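Local coordinates for protein LP04448p (Drosophila melanogaster, PDB 4QMH) that probably binds tubulin through this TOG domain, one of an array with which the XMAP215 family drives microtubule polymerization, at residues His182-Ile187 against Ala231-Ala236. Sequence-based numbering, arbitrary orientation.
Sequences HLYAHI and AALEKA
In the all-helical solenoid of this TOG domain, segment 182-187, on helix 173-186, meets segment 231-236, on helix 226-236, through two side-chain pairs, Y184 with L233 and I187 with A232. The phenol of Y184 does the reaching: with CG anti to the carbonyl carbon (chi1 -70°), the side chain leaves the backbone to the side and its far end comes nearer L233. Its OH faces both methyls of L233, almost equally far from each, 3.8 Å from CD1 and 3.9 Å from CD2. The two side chains cross at about a right angle. CD2 of L233 also approaches the ring carbon CE1 of Y184, at 4.3 Å and obliquely. Tyrosine suits this place because its ring packs among apolar side chains while the OH at its far end is hydrogen-bonded to the backbone O of M214. TOG domains are built of HEAT-like helical repeats, and that carbonyl belongs to helix 211-221, whose M214 also touches L233 and L183, so three helices of the domain come together here. At I187 the CB points toward 231-236, and CD1 stands 4.1 Å from CB of A232. A methyl is all A232 offers, and the long CG1-CD1 arm of I187 spans the gap; their CA atoms, 8.3 Å apart, are the nearest across the segments. V202 of helix 192-209 touches both I187 and A236, extending the apolar packing to a fourth helix.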
ATOM      1  N   HIS A 182       2.524  16.573  -2.437  1.00 10.69           N
ATOM      2  CA  HIS A 182       3.538  15.695  -3.014  1.00  8.70           C
ATOM      3  C   HIS A 182       3.342  15.639  -4.521  1.00 12.57           C
ATOM      4  O   HIS A 182       4.304  15.622  -5.274  1.00 11.89           O
ATOM      5  CB  HIS A 182       3.466  14.312  -2.383  1.00  7.53           C
ATOM      6  CG  HIS A 182       3.507  14.355  -0.890  1.00 15.64           C
ATOM      7  ND1 HIS A 182       4.633  14.734  -0.192  1.00 24.51           N
ATOM      8  CD2 HIS A 182       2.553  14.103   0.037  1.00 16.90           C
ATOM      9  CE1 HIS A 182       4.375  14.697   1.104  1.00 24.67           C
ATOM     10  NE2 HIS A 182       3.120  14.318   1.270  1.00 23.13           N
ATOM     11  N   LEU A 183       2.090  15.648  -4.963  1.00  9.40           N
ATOM     12  CA  LEU A 183       1.823  15.686  -6.391  1.00  7.36           C
ATOM     13  C   LEU A 183       2.453  16.945  -6.991  1.00 10.46           C
ATOM     14  O   LEU A 183       3.108  16.891  -8.033  1.00 10.72           O
ATOM     15  CB  LEU A 183       0.319  15.707  -6.633  1.00  7.15           C
ATOM     16  CG  LEU A 183      -0.103  15.792  -8.098  1.00  6.36           C
ATOM     17  CD1 LEU A 183       0.226  14.505  -8.803  1.00  9.12           C
ATOM     18  CD2 LEU A 183      -1.597  16.052  -8.150  1.00  8.45           C
ATOM     19  N   TYR A 184       2.252  18.086  -6.332  1.00 10.06           N
ATOM     20  CA  TYR A 184       2.724  19.359  -6.881  1.00 11.42           C
ATOM     21  C   TYR A 184       4.251  19.452  -6.918  1.00 15.65           C
ATOM     22  O   TYR A 184       4.827  20.100  -7.795  1.00 16.00           O
ATOM     23  CB  TYR A 184       2.115  20.541  -6.121  1.00  9.56           C
ATOM     24  CG  TYR A 184       0.631  20.724  -6.376  1.00 10.17           C
ATOM     25  CD1 TYR A 184      -0.031  19.953  -7.327  1.00  9.85           C
ATOM     26  CD2 TYR A 184      -0.102  21.687  -5.686  1.00 10.53           C
ATOM     27  CE1 TYR A 184      -1.384  20.120  -7.571  1.00  9.98           C
ATOM     28  CE2 TYR A 184      -1.463  21.864  -5.927  1.00  9.50           C
ATOM     29  CZ  TYR A 184      -2.091  21.073  -6.871  1.00  9.31           C
ATOM     30  OH  TYR A 184      -3.437  21.231  -7.118  1.00 13.19           O
ATOM     31  N   ALA A 185       4.913  18.791  -5.979  1.00 13.10           N
ATOM     32  CA  ALA A 185       6.370  18.730  -6.020  1.00 10.43           C
ATOM     33  C   ALA A 185       6.853  17.748  -7.084  1.00 15.39           C
ATOM     34  O   ALA A 185       7.782  18.044  -7.838  1.00 16.33           O
ATOM     35  CB  ALA A 185       6.918  18.341  -4.675  1.00  9.54           C
ATOM     36  N   HIS A 186       6.223  16.579  -7.140  1.00 12.09           N
ATOM     37  CA  HIS A 186       6.728  15.490  -7.977  1.00 10.67           C
ATOM     38  C   HIS A 186       6.442  15.655  -9.468  1.00 16.32           C
ATOM     39  O   HIS A 186       7.130  15.063 -10.293  1.00 15.46           O
ATOM     40  CB  HIS A 186       6.256  14.128  -7.447  1.00 10.60           C
ATOM     41  CG  HIS A 186       6.720  13.842  -6.055  1.00 10.04           C
ATOM     42  ND1 HIS A 186       6.219  12.806  -5.293  1.00 10.45           N
ATOM     43  CD2 HIS A 186       7.634  14.469  -5.278  1.00  8.91           C
ATOM     44  CE1 HIS A 186       6.802  12.811  -4.111  1.00 10.59           C
ATOM     45  NE2 HIS A 186       7.664  13.816  -4.074  1.00 11.27           N
ATOM     46  N   ILE A 187       5.434  16.457  -9.805  1.00 12.65           N
ATOM     47  CA  ILE A 187       5.212  16.872 -11.178  1.00 17.60           C
ATOM     48  C   ILE A 187       6.479  17.511 -11.722  1.00 16.89           C
ATOM     49  O   ILE A 187       6.727  17.483 -12.924  1.00 21.23           O
ATOM     50  CB  ILE A 187       4.066  17.896 -11.255  1.00 21.52           C
ATOM     51  CG1 ILE A 187       2.724  17.173 -11.258  1.00 22.38           C
ATOM     52  CG2 ILE A 187       4.198  18.773 -12.491  1.00 32.44           C
ATOM     53  CD1 ILE A 187       1.569  18.116 -11.077  1.00 22.79           C
ATOM     54  N   ALA A 231      -0.659  24.387 -15.421  1.00 11.33           N
ATOM     55  CA  ALA A 231      -0.730  23.792 -16.753  1.00 14.48           C
ATOM     56  C   ALA A 231      -1.193  22.343 -16.679  1.00 11.47           C
ATOM     57  O   ALA A 231      -2.020  21.912 -17.481  1.00 12.74           O
ATOM     58  CB  ALA A 231       0.622  23.890 -17.464  1.00 15.25           C
ATOM     59  N   ALA A 232      -0.659  21.595 -15.714  1.00 12.12           N
ATOM     60  CA  ALA A 232      -1.055  20.201 -15.502  1.00  9.69           C
ATOM     61  C   ALA A 232      -2.529  20.079 -15.118  1.00  9.46           C
ATOM     62  O   ALA A 232      -3.238  19.200 -15.606  1.00 11.33           O
ATOM     63  CB  ALA A 232      -0.176  19.557 -14.440  1.00 11.11           C
ATOM     64  N   LEU A 233      -2.999  20.961 -14.245  1.00 11.69           N
ATOM     65  CA  LEU A 233      -4.403  20.933 -13.855  1.00 10.45           C
ATOM     66  C   LEU A 233      -5.269  21.227 -15.072  1.00 12.97           C
ATOM     67  O   LEU A 233      -6.297  20.581 -15.281  1.00 12.55           O
ATOM     68  CB  LEU A 233      -4.693  21.930 -12.727  1.00 10.24           C
ATOM     69  CG  LEU A 233      -3.914  21.783 -11.417  1.00  8.71           C
ATOM     70  CD1 LEU A 233      -4.373  22.854 -10.427  1.00 12.42           C
ATOM     71  CD2 LEU A 233      -4.106  20.407 -10.835  1.00 10.98           C
ATOM     72  N   GLU A 234      -4.846  22.189 -15.888  1.00  9.16           N
ATOM     73  CA  GLU A 234      -5.653  22.573 -17.048  1.00 12.36           C
ATOM     74  C   GLU A 234      -5.645  21.485 -18.118  1.00 12.77           C
ATOM     75  O   GLU A 234      -6.640  21.300 -18.832  1.00 16.28           O
ATOM     76  CB  GLU A 234      -5.185  23.913 -17.616  1.00 15.96           C
ATOM     77  CG  GLU A 234      -5.543  25.081 -16.720  1.00 12.05           C
ATOM     78  CD  GLU A 234      -4.918  26.398 -17.149  1.00 27.84           C
ATOM     79  OE1 GLU A 234      -3.849  26.382 -17.795  1.00 23.89           O
ATOM     80  OE2 GLU A 234      -5.497  27.456 -16.822  1.00 34.36           O
ATOM     81  N   LYS A 235      -4.531  20.763 -18.218  1.00 12.99           N
ATOM     82  CA  LYS A 235      -4.412  19.674 -19.186  1.00 13.14           C
ATOM     83  C   LYS A 235      -5.341  18.499 -18.836  1.00 17.39           C
ATOM     84  O   LYS A 235      -5.889  17.849 -19.726  1.00 15.59           O
ATOM     85  CB  LYS A 235      -2.959  19.211 -19.309  1.00 19.61           C
ATOM     86  CG  LYS A 235      -2.727  18.157 -20.375  1.00 24.87           C
ATOM     87  CD  LYS A 235      -1.265  17.752 -20.425  1.00 26.79           C
ATOM     88  CE  LYS A 235      -0.998  16.741 -21.535  1.00 34.31           C
ATOM     89  NZ  LYS A 235       0.447  16.371 -21.612  1.00 36.11           N
ATOM     90  N   ALA A 236      -5.533  18.253 -17.540  1.00 13.43           N
ATOM     91  CA  ALA A 236      -6.323  17.109 -17.069  1.00 12.92           C
ATOM     92  C   ALA A 236      -7.823  17.379 -17.088  1.00 18.91           C
ATOM     93  O   ALA A 236      -8.631  16.482 -17.344  1.00 15.08           O
ATOM     94  CB  ALA A 236      -5.891  16.716 -15.662  1.00 13.26           C
TER